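Local coordinates for Alpha/beta hydrolase fold protein (Ochrobactrum, PDB 4G9E) that probably hydrolyses the lactone ring of N-acyl homoserine lactones, as an alpha/beta-hydrolase-fold lactonase, and binds N-butanoyl-L-homoserine in its pocket, at residues Ile69-Asp72 against Arg73-Met77; Asp82-Thr85 against Glu86-Gln89; Gly105-Gly108 against Ile109-Ala113; Pro127-Ala130 against Arg131-Gly135. All blocks are in the same frame, centred on the assembly; numbering follows the deposited sequence. Where two conformers were deposited one is given.

Interaction 1: residues Ile69-Asp72 against Arg73-Met77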
ATOM      1  N   ILE A  69      -1.715  19.168  -6.328  1.00 11.59           N
ATOM      2  CA  ILE A  69      -1.422  20.562  -6.646  1.00 12.29           C
ATOM      3  C   ILE A  69      -0.236  20.617  -7.608  1.00 12.11           C
ATOM      4  O   ILE A  69      -0.234  21.391  -8.567  1.00 13.57           O
ATOM      5  CB  ILE A  69      -1.123  21.362  -5.364  1.00 13.23           C
ATOM      6  CG1 ILE A  69      -2.409  21.561  -4.557  1.00 13.73           C
ATOM      7  CG2 ILE A  69      -0.496  22.712  -5.704  1.00 14.97           C
ATOM      8  CD1 ILE A  69      -2.185  22.151  -3.181  1.00 15.22           C
ATOM      9  N   ASP A  70       0.759  19.770  -7.350  1.00 11.64           N
ATOM     10  CA  ASP A  70       1.986  19.721  -8.141  1.00 11.15           C
ATOM     11  C   ASP A  70       2.327  18.263  -8.445  1.00 10.58           C
ATOM     12  O   ASP A  70       2.976  17.591  -7.643  1.00 10.79           O
ATOM     13  CB  ASP A  70       3.130  20.394  -7.379  1.00 11.87           C
ATOM     14  CG  ASP A  70       4.443  20.358  -8.137  1.00 12.05           C
ATOM     15  OD1 ASP A  70       4.478  19.848  -9.279  1.00 13.31           O
ATOM     16  OD2 ASP A  70       5.441  20.860  -7.586  1.00 13.65           O
ATOM     17  N   PRO A  71       1.869  17.761  -9.603  1.00 10.28           N
ATOM     18  CA  PRO A  71       2.158  16.377  -9.993  1.00 10.41           C
ATOM     19  C   PRO A  71       3.645  16.029  -9.949  1.00 10.27           C
ATOM     20  O   PRO A  71       3.997  14.887  -9.633  1.00 10.91           O
ATOM     21  CB  PRO A  71       1.619  16.303 -11.421  1.00 12.02           C
ATOM     22  CG  PRO A  71       0.477  17.276 -11.415  1.00 12.73           C
ATOM     23  CD  PRO A  71       0.932  18.414 -10.537  1.00 12.23           C
ATOM     24  N   ASP A  72       4.505  17.001 -10.248  1.00 10.73           N
ATOM     25  CA  ASP A  72       5.945  16.767 -10.284  1.00 11.05           C
ATOM     26  C   ASP A  72       6.529  16.494  -8.893  1.00 10.84           C
ATOM     27  O   ASP A  72       7.581  15.870  -8.757  1.00 11.26           O
ATOM     28  CB  ASP A  72       6.657  17.967 -10.921  1.00 11.78           C
ATOM     29  CG  ASP A  72       6.258  18.190 -12.372  1.00 13.48           C
ATOM     30  OD1 ASP A  72       6.008  17.194 -13.081  1.00 14.98           O
ATOM     31  OD2 ASP A  72       6.221  19.366 -12.807  1.00 14.77           O
ATOM     32  N   ARG A  73       5.854  16.985  -7.865  1.00 10.67           N
ATOM     33  CA  ARG A  73       6.267  16.732  -6.495  1.00 11.67           C
ATOM     34  C   ARG A  73       5.607  15.479  -5.937  1.00 11.56           C
ATOM     35  O   ARG A  73       6.239  14.694  -5.234  1.00 14.47           O
ATOM     36  CB  ARG A  73       5.892  17.921  -5.620  1.00 12.21           C
ATOM     37  CG  ARG A  73       6.224  17.733  -4.161  1.00 12.99           C
ATOM     38  CD  ARG A  73       5.550  18.791  -3.311  1.00 13.66           C
ATOM     39  NE  ARG A  73       5.835  18.573  -1.897  1.00 13.29           N
ATOM     40  CZ  ARG A  73       4.987  18.843  -0.914  1.00 13.56           C
ATOM     41  NH1 ARG A  73       3.791  19.338  -1.190  1.00 14.89           N
ATOM     42  NH2 ARG A  73       5.331  18.604   0.344  1.00 13.94           N
ATOM     43  N   SER A  74       4.325  15.302  -6.233  1.00 10.17           N
ATOM     44  CA  SER A  74       3.509  14.330  -5.504  1.00  9.86           C
ATOM     45  C   SER A  74       3.490  12.913  -6.060  1.00  8.98           C
ATOM     46  O   SER A  74       3.412  11.949  -5.292  1.00  9.41           O
ATOM     47  CB  SER A  74       2.068  14.830  -5.412  1.00 11.75           C
ATOM     48  OG  SER A  74       1.997  16.050  -4.708  1.00 13.35           O
ATOM     49  N   TYR A  75       3.512  12.786  -7.384  1.00  8.69           N
ATOM     50  CA  TYR A  75       3.249  11.496  -8.010  1.00  8.98           C
ATOM     51  C   TYR A  75       4.530  10.680  -8.153  1.00  8.34           C
ATOM     52  O   TYR A  75       5.094  10.550  -9.244  1.00  9.65           O
ATOM     53  CB  TYR A  75       2.579  11.688  -9.365  1.00  9.10           C
ATOM     54  CG  TYR A  75       1.195  12.301  -9.334  1.00  9.25           C
ATOM     55  CD1 TYR A  75       0.365  12.190  -8.222  1.00  9.18           C
ATOM     56  CD2 TYR A  75       0.699  12.949 -10.457  1.00  9.36           C
ATOM     57  CE1 TYR A  75      -0.913  12.732  -8.235  1.00  9.76           C
ATOM     58  CE2 TYR A  75      -0.569  13.487 -10.480  1.00  9.86           C
ATOM     59  CZ  TYR A  75      -1.378  13.369  -9.368  1.00  9.14           C
ATOM     60  OH  TYR A  75      -2.647  13.900  -9.363  1.00 10.34           O
ATOM     61  N   SER A  76       4.994  10.155  -7.027  1.00  8.14           N
ATOM     62  CA  SER A  76       6.153   9.279  -6.993  1.00  7.52           C
ATOM     63  C   SER A  76       6.094   8.535  -5.678  1.00  6.97           C
ATOM     64  O   SER A  76       5.430   8.972  -4.741  1.00  7.22           O
ATOM     65  CB  SER A  76       7.459  10.070  -7.082  1.00  9.01           C
ATOM     66  OG  SER A  76       7.675  10.818  -5.898  1.00  9.37           O
ATOM     67  N   MET A  77       6.795   7.418  -5.588  1.00  7.25           N
ATOM     68  CA  MET A  77       6.771   6.673  -4.341  1.00  7.56           C
ATOM     69  C   MET A  77       7.196   7.543  -3.152  1.00  7.43           C
ATOM     70  O   MET A  77       6.571   7.514  -2.092  1.00  7.97           O
ATOM     71  CB  MET A  77       7.611   5.407  -4.471  1.00  7.74           C
ATOM     72  CG  MET A  77       6.955   4.389  -5.396  1.00  7.85           C
ATOM     73  SD  MET A  77       8.130   3.201  -6.018  1.00  8.40           S
ATOM     74  CE  MET A  77       7.028   2.100  -6.908  1.00  9.67           C
TER
HETATM   75  O   HOH W   1       1.156  18.576  -4.852  1.00 13.84           O
HETATM   76  O   HOH W   2       6.199  13.210  -9.249  0.85 10.11           O
HETATM   77  O   HOH W   3       7.709  13.174  -6.810  0.33  7.43           O

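Interaction 2: residues Asp82-Thr85 against Glu86-Gln89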
ATOM      1  N   ASP A  82       5.880  11.357   1.378  0.72  7.17           N
ATOM      2  CA  ASP A  82       5.817  12.683   1.982  0.72  7.85           C
ATOM      3  C   ASP A  82       4.372  13.041   2.305  0.72  7.86           C
ATOM      4  O   ASP A  82       4.070  13.492   3.410  0.72  8.45           O
ATOM      5  CB  ASP A  82       6.432  13.743   1.059  0.72  9.26           C
ATOM      6  CG  ASP A  82       7.938  13.788   1.148  0.72 11.44           C
ATOM      7  OD1 ASP A  82       8.465  13.590   2.260  0.72 12.27           O
ATOM      8  OD2 ASP A  82       8.594  14.021   0.116  0.72 13.25           O
ATOM      9  N   ALA A  83       3.479  12.829   1.345  1.00  7.86           N
ATOM     10  CA  ALA A  83       2.076  13.176   1.550  1.00  8.76           C
ATOM     11  C   ALA A  83       1.467  12.411   2.729  1.00  8.00           C
ATOM     12  O   ALA A  83       0.759  12.988   3.556  1.00  8.82           O
ATOM     13  CB  ALA A  83       1.268  12.929   0.274  1.00  9.03           C
ATOM     14  N   MET A  84       1.730  11.112   2.802  1.00  7.87           N
ATOM     15  CA  MET A  84       1.169  10.325   3.890  1.00  8.40           C
ATOM     16  C   MET A  84       1.772  10.721   5.235  1.00  8.44           C
ATOM     17  O   MET A  84       1.094  10.688   6.257  1.00  8.43           O
ATOM     18  CB  MET A  84       1.350   8.832   3.627  1.00  8.81           C
ATOM     19  CG  MET A  84       0.538   8.308   2.443  1.00  9.19           C
ATOM     20  SD  MET A  84      -1.256   8.565   2.551  1.00 11.73           S
ATOM     21  CE  MET A  84      -1.447  10.077   1.616  1.00 12.39           C
ATOM     22  N   THR A  85       3.046  11.097   5.232  1.00  7.89           N
ATOM     23  CA  THR A  85       3.672  11.549   6.462  1.00  8.31           C
ATOM     24  C   THR A  85       3.017  12.856   6.928  1.00  8.92           C
ATOM     25  O   THR A  85       2.773  13.044   8.118  1.00 10.02           O
ATOM     26  CB  THR A  85       5.201  11.696   6.298  1.00  8.57           C
ATOM     27  OG1 THR A  85       5.770  10.435   5.924  1.00  9.29           O
ATOM     28  CG2 THR A  85       5.825  12.134   7.610  1.00 10.24           C
ATOM     29  N   GLU A  86       2.716  13.745   5.983  1.00  8.53           N
ATOM     30  CA  GLU A  86       2.017  14.993   6.285  1.00  9.29           C
ATOM     31  C   GLU A  86       0.598  14.727   6.808  1.00  9.74           C
ATOM     32  O   GLU A  86       0.129  15.380   7.742  1.00 10.55           O
ATOM     33  CB  GLU A  86       1.991  15.909   5.051  1.00  9.73           C
ATOM     34  CG  GLU A  86       1.250  17.221   5.277  1.00 10.91           C
ATOM     35  CD  GLU A  86       1.289  18.154   4.080  1.00 11.43           C
ATOM     36  OE1 GLU A  86       1.916  17.810   3.062  1.00 12.74           O
ATOM     37  OE2 GLU A  86       0.688  19.247   4.164  1.00 12.32           O
ATOM     38  N   VAL A  87      -0.088  13.769   6.198  1.00  9.90           N
ATOM     39  CA  VAL A  87      -1.406  13.369   6.682  1.00 10.45           C
ATOM     40  C   VAL A  87      -1.324  12.910   8.138  1.00  9.90           C
ATOM     41  O   VAL A  87      -2.104  13.349   8.987  1.00 10.37           O
ATOM     42  CB  VAL A  87      -2.016  12.263   5.788  1.00 10.38           C
ATOM     43  CG1 VAL A  87      -3.172  11.551   6.498  1.00 11.66           C
ATOM     44  CG2 VAL A  87      -2.460  12.857   4.454  1.00 11.55           C
ATOM     45  N   MET A  88      -0.368  12.038   8.439  1.00  9.41           N
ATOM     46  CA  MET A  88      -0.242  11.531   9.804  1.00  9.37           C
ATOM     47  C   MET A  88       0.124  12.646  10.793  1.00 10.16           C
ATOM     48  O   MET A  88      -0.323  12.632  11.937  1.00 11.07           O
ATOM     49  CB  MET A  88       0.744  10.362   9.868  1.00  9.44           C
ATOM     50  CG  MET A  88       0.332   9.156   9.021  1.00 10.48           C
ATOM     51  SD  MET A  88      -1.332   8.520   9.352  1.00 10.88           S
ATOM     52  CE  MET A  88      -1.039   7.705  10.914  1.00 13.05           C
ATOM     53  N   GLN A  89       0.946  13.615  10.329  1.00 10.73           N
ATOM     54  CA  GLN A  89       1.264  14.801  11.132  1.00 11.71           C
ATOM     55  C   GLN A  89      -0.031  15.556  11.458  1.00 11.57           C
ATOM     56  O   GLN A  89      -0.245  15.943  12.627  1.00 12.05           O
ATOM     57  CB  GLN A  89       2.243  15.695  10.357  1.00 20.00           C
ATOM     58  CG  GLN A  89       2.797  16.876  11.138  1.00 20.00           C
ATOM     59  CD  GLN A  89       3.735  16.374  12.227  1.00 20.00           C
ATOM     60  OE1 GLN A  89       3.619  16.755  13.398  1.00 20.00           O
ATOM     61  NE2 GLN A  89       4.703  15.517  11.827  1.00 20.00           N
TER

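Interaction 3: residues Gly105-Gly108 against Ile109-Ala113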
ATOM      1  N   GLY A 105       2.774  -0.400  -0.607  1.00  6.89           N
ATOM      2  CA  GLY A 105       3.915  -1.016   0.047  1.00  6.80           C
ATOM      3  C   GLY A 105       5.218  -0.305  -0.280  1.00  6.21           C
ATOM      4  O   GLY A 105       6.054  -0.105   0.599  1.00  6.66           O
ATOM      5  N   HIS A 106       5.401   0.065  -1.547  1.00  6.46           N
ATOM      6  CA  HIS A 106       6.579   0.839  -1.936  1.00  6.82           C
ATOM      7  C   HIS A 106       6.596   2.192  -1.210  1.00  6.08           C
ATOM      8  O   HIS A 106       7.645   2.667  -0.773  1.00  6.74           O
ATOM      9  CB  HIS A 106       6.605   1.045  -3.455  1.00  7.04           C
ATOM     10  CG  HIS A 106       6.715  -0.230  -4.234  1.00  7.73           C
ATOM     11  ND1 HIS A 106       7.895  -0.930  -4.372  1.00  7.99           N
ATOM     12  CD2 HIS A 106       5.777  -0.941  -4.906  1.00  7.45           C
ATOM     13  CE1 HIS A 106       7.680  -2.013  -5.102  1.00  9.07           C
ATOM     14  NE2 HIS A 106       6.401  -2.047  -5.434  1.00  8.54           N
ATOM     15  N   ILE A 107       5.429   2.821  -1.113  1.00  6.09           N
ATOM     16  CA  ILE A 107       5.276   4.058  -0.363  1.00  6.34           C
ATOM     17  C   ILE A 107       5.649   3.845   1.107  1.00  5.92           C
ATOM     18  O   ILE A 107       6.389   4.635   1.698  1.00  6.29           O
ATOM     19  CB  ILE A 107       3.842   4.614  -0.504  1.00  6.70           C
ATOM     20  CG1 ILE A 107       3.567   4.984  -1.969  1.00  6.80           C
ATOM     21  CG2 ILE A 107       3.612   5.791   0.446  1.00  6.70           C
ATOM     22  CD1 ILE A 107       2.115   5.248  -2.270  1.00  7.88           C
ATOM     23  N   GLY A 108       5.153   2.760   1.696  1.00  6.06           N
ATOM     24  CA  GLY A 108       5.492   2.433   3.071  1.00  6.48           C
ATOM     25  C   GLY A 108       6.988   2.286   3.301  1.00  6.41           C
ATOM     26  O   GLY A 108       7.524   2.728   4.315  1.00  6.67           O
ATOM     27  N   ILE A 109       7.674   1.664   2.346  1.00  6.39           N
ATOM     28  CA  ILE A 109       9.125   1.538   2.428  1.00  6.61           C
ATOM     29  C   ILE A 109       9.790   2.927   2.433  1.00  6.32           C
ATOM     30  O   ILE A 109      10.701   3.192   3.224  1.00  6.96           O
ATOM     31  CB  ILE A 109       9.677   0.643   1.290  1.00  7.16           C
ATOM     32  CG1 ILE A 109       9.173  -0.799   1.439  1.00  7.81           C
ATOM     33  CG2 ILE A 109      11.211   0.695   1.257  1.00  7.93           C
ATOM     34  CD1 ILE A 109       9.452  -1.666   0.226  1.00  8.26           C
ATOM     35  N   GLU A 110       9.329   3.818   1.556  1.00  6.75           N
ATOM     36  CA  GLU A 110       9.851   5.179   1.548  0.53  7.06           C
ATOM     37  C   GLU A 110       9.452   5.963   2.812  1.00  6.75           C
ATOM     38  O   GLU A 110      10.111   6.935   3.163  1.00  7.74           O
ATOM     39  CB  GLU A 110       9.453   5.916   0.265  0.53  7.51           C
ATOM     40  CG  GLU A 110       9.929   5.244  -1.031  0.53  8.03           C
ATOM     41  CD  GLU A 110      11.444   5.210  -1.187  0.53  9.47           C
ATOM     42  OE1 GLU A 110      12.140   6.037  -0.566  0.53 10.20           O
ATOM     43  OE2 GLU A 110      11.935   4.339  -1.936  0.53 10.57           O
ATOM     44  N   MET A 111       8.404   5.527   3.509  1.00  6.52           N
ATOM     45  CA  MET A 111       8.028   6.177   4.760  1.00  7.38           C
ATOM     46  C   MET A 111       8.937   5.822   5.924  1.00  6.96           C
ATOM     47  O   MET A 111       8.947   6.526   6.925  1.00  8.20           O
ATOM     48  CB  MET A 111       6.581   5.880   5.151  1.00  7.58           C
ATOM     49  CG  MET A 111       5.557   6.605   4.325  1.00  7.91           C
ATOM     50  SD  MET A 111       3.867   6.265   4.860  1.00  9.50           S
ATOM     51  CE  MET A 111       3.783   7.161   6.401  1.00 11.12           C
ATOM     52  N   ILE A 112       9.694   4.737   5.817  1.00  6.72           N
ATOM     53  CA  ILE A 112      10.523   4.318   6.942  1.00  7.49           C
ATOM     54  C   ILE A 112      11.436   5.458   7.393  1.00  7.73           C
ATOM     55  O   ILE A 112      11.562   5.727   8.586  1.00  8.85           O
ATOM     56  CB  ILE A 112      11.309   3.030   6.626  1.00  7.82           C
ATOM     57  CG1 ILE A 112      10.343   1.848   6.457  1.00  8.02           C
ATOM     58  CG2 ILE A 112      12.343   2.737   7.710  1.00 10.00           C
ATOM     59  CD1 ILE A 112      10.998   0.591   5.945  1.00  8.86           C
ATOM     60  N   ALA A 113      12.050   6.155   6.443  1.00  7.53           N
ATOM     61  CA  ALA A 113      12.961   7.243   6.779  1.00  9.14           C
ATOM     62  C   ALA A 113      12.246   8.500   7.270  1.00  8.42           C
ATOM     63  O   ALA A 113      12.836   9.323   7.962  1.00 11.60           O
ATOM     64  CB  ALA A 113      13.809   7.583   5.576  1.00 10.86           C
TER

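Interaction 4: residues Pro127-Ala130 against Arg131-Gly135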
ATOM      1  N   PRO A 127       7.297  -6.182  -4.190  1.00  8.53           N
ATOM      2  CA  PRO A 127       8.664  -6.696  -4.106  1.00  8.94           C
ATOM      3  C   PRO A 127       9.624  -5.526  -3.875  1.00  8.47           C
ATOM      4  O   PRO A 127       9.694  -4.625  -4.713  1.00  8.97           O
ATOM      5  CB  PRO A 127       8.887  -7.291  -5.498  1.00 10.09           C
ATOM      6  CG  PRO A 127       8.049  -6.437  -6.408  1.00 10.32           C
ATOM      7  CD  PRO A 127       6.919  -5.850  -5.575  1.00  9.18           C
ATOM      8  N   PRO A 128      10.344  -5.512  -2.744  1.00  8.55           N
ATOM      9  CA  PRO A 128      11.341  -4.450  -2.581  1.00  8.60           C
ATOM     10  C   PRO A 128      12.425  -4.661  -3.631  1.00  9.80           C
ATOM     11  O   PRO A 128      13.036  -5.728  -3.676  1.00 12.28           O
ATOM     12  CB  PRO A 128      11.871  -4.688  -1.160  1.00  9.34           C
ATOM     13  CG  PRO A 128      10.760  -5.434  -0.461  1.00  9.73           C
ATOM     14  CD  PRO A 128      10.227  -6.347  -1.538  1.00  9.07           C
ATOM     15  N   VAL A 129      12.612  -3.679  -4.504  1.00  9.67           N
ATOM     16  CA  VAL A 129      13.557  -3.792  -5.606  1.00  9.70           C
ATOM     17  C   VAL A 129      14.359  -2.519  -5.740  1.00  9.70           C
ATOM     18  O   VAL A 129      13.832  -1.433  -5.542  1.00 10.50           O
ATOM     19  CB  VAL A 129      12.849  -4.052  -6.967  1.00 10.45           C
ATOM     20  CG1 VAL A 129      12.356  -5.479  -7.059  1.00 11.55           C
ATOM     21  CG2 VAL A 129      11.713  -3.059  -7.202  1.00 12.02           C
ATOM     22  N   ALA A 130      15.639  -2.666  -6.061  1.00 10.67           N
ATOM     23  CA  ALA A 130      16.425  -1.557  -6.565  1.00 11.27           C
ATOM     24  C   ALA A 130      15.947  -1.302  -7.990  1.00 10.97           C
ATOM     25  O   ALA A 130      15.321  -2.170  -8.603  1.00 11.56           O
ATOM     26  CB  ALA A 130      17.896  -1.912  -6.555  1.00 12.38           C
ATOM     27  N   ARG A 131      16.245  -0.128  -8.533  1.00 11.46           N
ATOM     28  CA  ARG A 131      15.698   0.212  -9.838  1.00 12.84           C
ATOM     29  C   ARG A 131      16.064  -0.813 -10.915  1.00 13.65           C
ATOM     30  O   ARG A 131      15.262  -1.088 -11.806  1.00 15.23           O
ATOM     31  CB  ARG A 131      16.114   1.621 -10.264  1.00 13.44           C
ATOM     32  CG  ARG A 131      17.582   1.768 -10.596  1.00 12.80           C
ATOM     33  CD  ARG A 131      17.910   3.179 -11.020  1.00 13.18           C
ATOM     34  NE  ARG A 131      19.190   3.215 -11.701  1.00 14.52           N
ATOM     35  CZ  ARG A 131      19.650   4.270 -12.357  1.00 14.83           C
ATOM     36  NH1 ARG A 131      18.936   5.382 -12.402  1.00 14.08           N
ATOM     37  NH2 ARG A 131      20.824   4.208 -12.963  1.00 16.72           N
ATOM     38  N   GLU A 132      17.258  -1.393 -10.832  1.00 13.15           N
ATOM     39  CA  GLU A 132      17.688  -2.343 -11.857  1.00 14.35           C
ATOM     40  C   GLU A 132      17.038  -3.727 -11.722  1.00 14.62           C
ATOM     41  O   GLU A 132      17.215  -4.589 -12.582  1.00 16.44           O
ATOM     42  CB  GLU A 132      19.214  -2.470 -11.897  1.00 16.72           C
ATOM     43  CG  GLU A 132      19.848  -3.197 -10.728  1.00 19.48           C
ATOM     44  CD  GLU A 132      20.051  -2.329  -9.492  1.00 21.48           C
ATOM     45  OE1 GLU A 132      19.680  -1.129  -9.501  1.00 20.27           O
ATOM     46  OE2 GLU A 132      20.594  -2.868  -8.501  1.00 24.06           O
ATOM     47  N   GLU A 133      16.271  -3.924 -10.651  1.00 12.90           N
ATOM     48  CA  GLU A 133      15.670  -5.217 -10.341  1.00 12.80           C
ATOM     49  C   GLU A 133      14.187  -5.273 -10.654  1.00 11.93           C
ATOM     50  O   GLU A 133      13.531  -6.258 -10.343  1.00 11.74           O
ATOM     51  CB  GLU A 133      15.873  -5.544  -8.861  1.00 12.38           C
ATOM     52  CG  GLU A 133      17.321  -5.736  -8.482  1.00 13.73           C
ATOM     53  CD  GLU A 133      17.535  -5.849  -6.989  1.00 14.98           C
ATOM     54  OE1 GLU A 133      16.676  -5.388  -6.203  1.00 13.37           O
ATOM     55  OE2 GLU A 133      18.587  -6.394  -6.598  1.00 18.73           O
ATOM     56  N   VAL A 134      13.647  -4.224 -11.259  1.00 12.28           N
ATOM     57  CA  VAL A 134      12.211  -4.182 -11.515  1.00 13.54           C
ATOM     58  C   VAL A 134      11.741  -5.384 -12.344  1.00 13.34           C
ATOM     59  O   VAL A 134      10.719  -6.003 -12.034  1.00 13.70           O
ATOM     60  CB  VAL A 134      11.792  -2.840 -12.159  1.00 14.57           C
ATOM     61  CG1 VAL A 134      10.335  -2.876 -12.576  1.00 16.25           C
ATOM     62  CG2 VAL A 134      12.043  -1.688 -11.182  1.00 15.70           C
ATOM     63  N   GLY A 135      12.508  -5.739 -13.370  1.00 13.34           N
ATOM     64  CA  GLY A 135      12.177  -6.885 -14.195  1.00 13.90           C
ATOM     65  C   GLY A 135      12.216  -8.206 -13.445  1.00 13.35           C
ATOM     66  O   GLY A 135      11.485  -9.134 -13.778  1.00 13.86           O
TER
HETATM   67  O   HOH W   4      15.702  -6.510  -3.843  1.00 12.70           O

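Interaction 1: residues Ile69-Asp72 against Arg73-Met77
Asp70 O takes two backbone donors from the turn that follows it. Arg73 N lies 2.9 Å from Asp70 O and comes from above the carbonyl plane, 53° out of it. Ser74 N, 3.0 Å from Asp70 O, meets the oxygen almost head-on, close to the line of the C=O bond. One oxygen thus holds the first turn of helix 71-74 through two donors. The carboxylate of Asp70 serves the same turn. Its CG is anti to the backbone N (chi1 179°), which swings OD1 forward to cap Asp72 N in a weak bond of 3.0 Å. OD2 lies against Arg73 CB, while the guanidinium of Arg73 leads away and bonds Ser11 through NH1.

Tyr75 N donates to Pro71 O at 3.1 Å. The two side chains run side by side, and Pro71 CB rests 3.6 Å from Tyr75 CD2. The ring's far end is held by Asp181 and by Ala68 N, both bonded to Tyr75 OH.

Three waters bond further polar atoms of the turn. One accepts from Asp70 N, and its oxygen lies 2.7 Å from Ser74 OG. A second lies 2.8 Å from Pro71 O. A third sits close to Arg73 O and Ser76 OG, and Ser76 OG also caps Gly79 N. Water therefore links the end of this short helix to the start of helix 77-91.

Tyr75 is the centre of an inverse gamma turn where the chain leaves helix 71-74. The whole is an aspartate N-cap on a one-turn helix, followed at once by the serine N-cap of the next helix, whose Met77 lines the N-butanoyl-L-homoserine pocket.

Interaction 2: residues Asp82-Thr85 against Glu86-Gln89
Four backbone bonds, each from residue i+4 back to residue i, tie Asp82-Thr85 to Glu86-Gln89. Glu86 N donates to Asp82 O at 2.9 Å, and Val87 N to Ala83 O at the same distance. Met88 N reaches Met84 O at 3.0 Å. Gln89 N closes the series on Thr85 O. All four are fairly straight, with N-H...O angles of 155° to 162°.

Asp82 and Glu86 turn to partners elsewhere in the fold. In the conformer given, Asp82 OD1 forms a salt bridge with Arg114. Glu86 is fully extended, and its OE1 bonds Ser11 OG. Thr85 stays within the helix: its OG1 lies beside its own backbone N (chi1 -59°), from where it bonds Ala81 O one turn back.

The apolar side chains make the packing. Met84 and Val87 run alongside each other in the same direction, with Met84 CE 4.1 Å from Val87 CG2. Val87 CG2 also presses on the backbone, 3.3 Å from Ala83 O. Met88 CG sits as close to Met84 O, 3.3 Å away. Met84 and Met88 are both bent at chi2 and chi3, and they touch strand 52-57 at Pro57 and Ile55. Val87 meets Leu8 of strand 4-10.

This is a regular amphipathic alpha-helix, one of those that flank the central sheet of the alpha/beta-hydrolase fold.

Interaction 3: residues Gly105-Gly108 against Ile109-Ala113
With chi1 at -65°, Ile109 turns CG1 back alongside its own N. This places CG1 over the preceding turn, 3.3 Å from Gly105 O. Met111 takes a similar first torsion (-74°), and its CG comes 3.4 Å from Ile107 O. Glu110 CG, in the conformer given, rests on His106 O, and the carboxylate leads away to Gln200 and Gly198 N.

The same carbonyls take the helix bonds. Ile109 N donates to Gly105 O at 3.0 Å, and Glu110 N to His106 O at 3.1 Å. Met111 N bonds Ile107 O at 2.9 Å, in the carbonyl plane, and Gly108 O weakly at 3.0 Å. Met111 N is thus shared between an i-4 acceptor and a weak i-3 one. Side chains meet only loosely here, with Ile107 CG2 4.4 Å from Met111 CG.

His106 touches the bound N-butanoyl-L-homoserine, and its ND1 bonds Gln200. The helix follows strand 97-101, across what is probably the nucleophile elbow, and leads to strand 120-124. Ile107 and Met111 face Ile30 of strand 24-30, Ile109 packs on helix 200-206, and Glu110 and Met111 touch Ala81 of helix 77-91.

Interaction 4: residues Pro127-Ala130 against Arg131-Gly135
The chain runs extended through Val129 and Ala130, then coils into a 3-10 turn at Arg131-Glu133, where Glu133 N donates to Ala130 O at 2.9 Å from above the carbonyl plane. The turn leads into helix 134-137, beside the ligand pocket.

Glu133 returns the bond with its side chain. Its CG is anti to the carbonyl carbon (chi1 -65°) and the chain beyond is extended, which carries the carboxylate back to Ala130. Ala130 N then donates to Glu133 OE1, 2.9 Å away and nearly straight at 164°. It meets the oxygen from above the carboxylate plane, 41° out of it. A water donates both to this OE1 and to Pro128 O, 2.8 Å from each. OE1 thus accepts from a backbone N-H and a water, while OE2 pairs with Arg201.

Val129 and Glu133 pass antiparallel to one another, with Val129 CB 3.9 Å from Glu133 CB. Val129 CG2 also approaches Val134 CG2, at 4.2 Å. The Glu132 carboxylate lies against the Ala130 methyl, its OE1 and OE2 each 3.5 Å from Ala130 CB. Val129 and Val134 both touch Phe192 of helix 182-194.

The reciprocal bonds between Ala130 and Glu133 hold the turn in shape. Arg201 bridges to Glu132 as well as Glu133, and this probably offsets the charge of two close carboxylates.

Interaction 3 is the buried one, its centre about 9 Å from the centre of the chain, while interactions 1, 2 and 4 are partly exposed. Interactions 2 and 3 lie on helices 77-91 and 103-111, and these pack together where Met84 CB meets Met111 SD at 3.8 Å. Interaction 1 leads into the helix that carries interaction 2, and it reaches interaction 3 through Met77 CE, 3.6 Å from His106 CG. Interaction 4 touches interaction 3 where His106 CE1 lies 3.3 Å from Pro127 O. The chemistry follows the setting. Regular backbone bonds and apolar packing dominate in interactions 2 and 3. In interactions 1 and 4, acidic side chains and waters bond turn backbone.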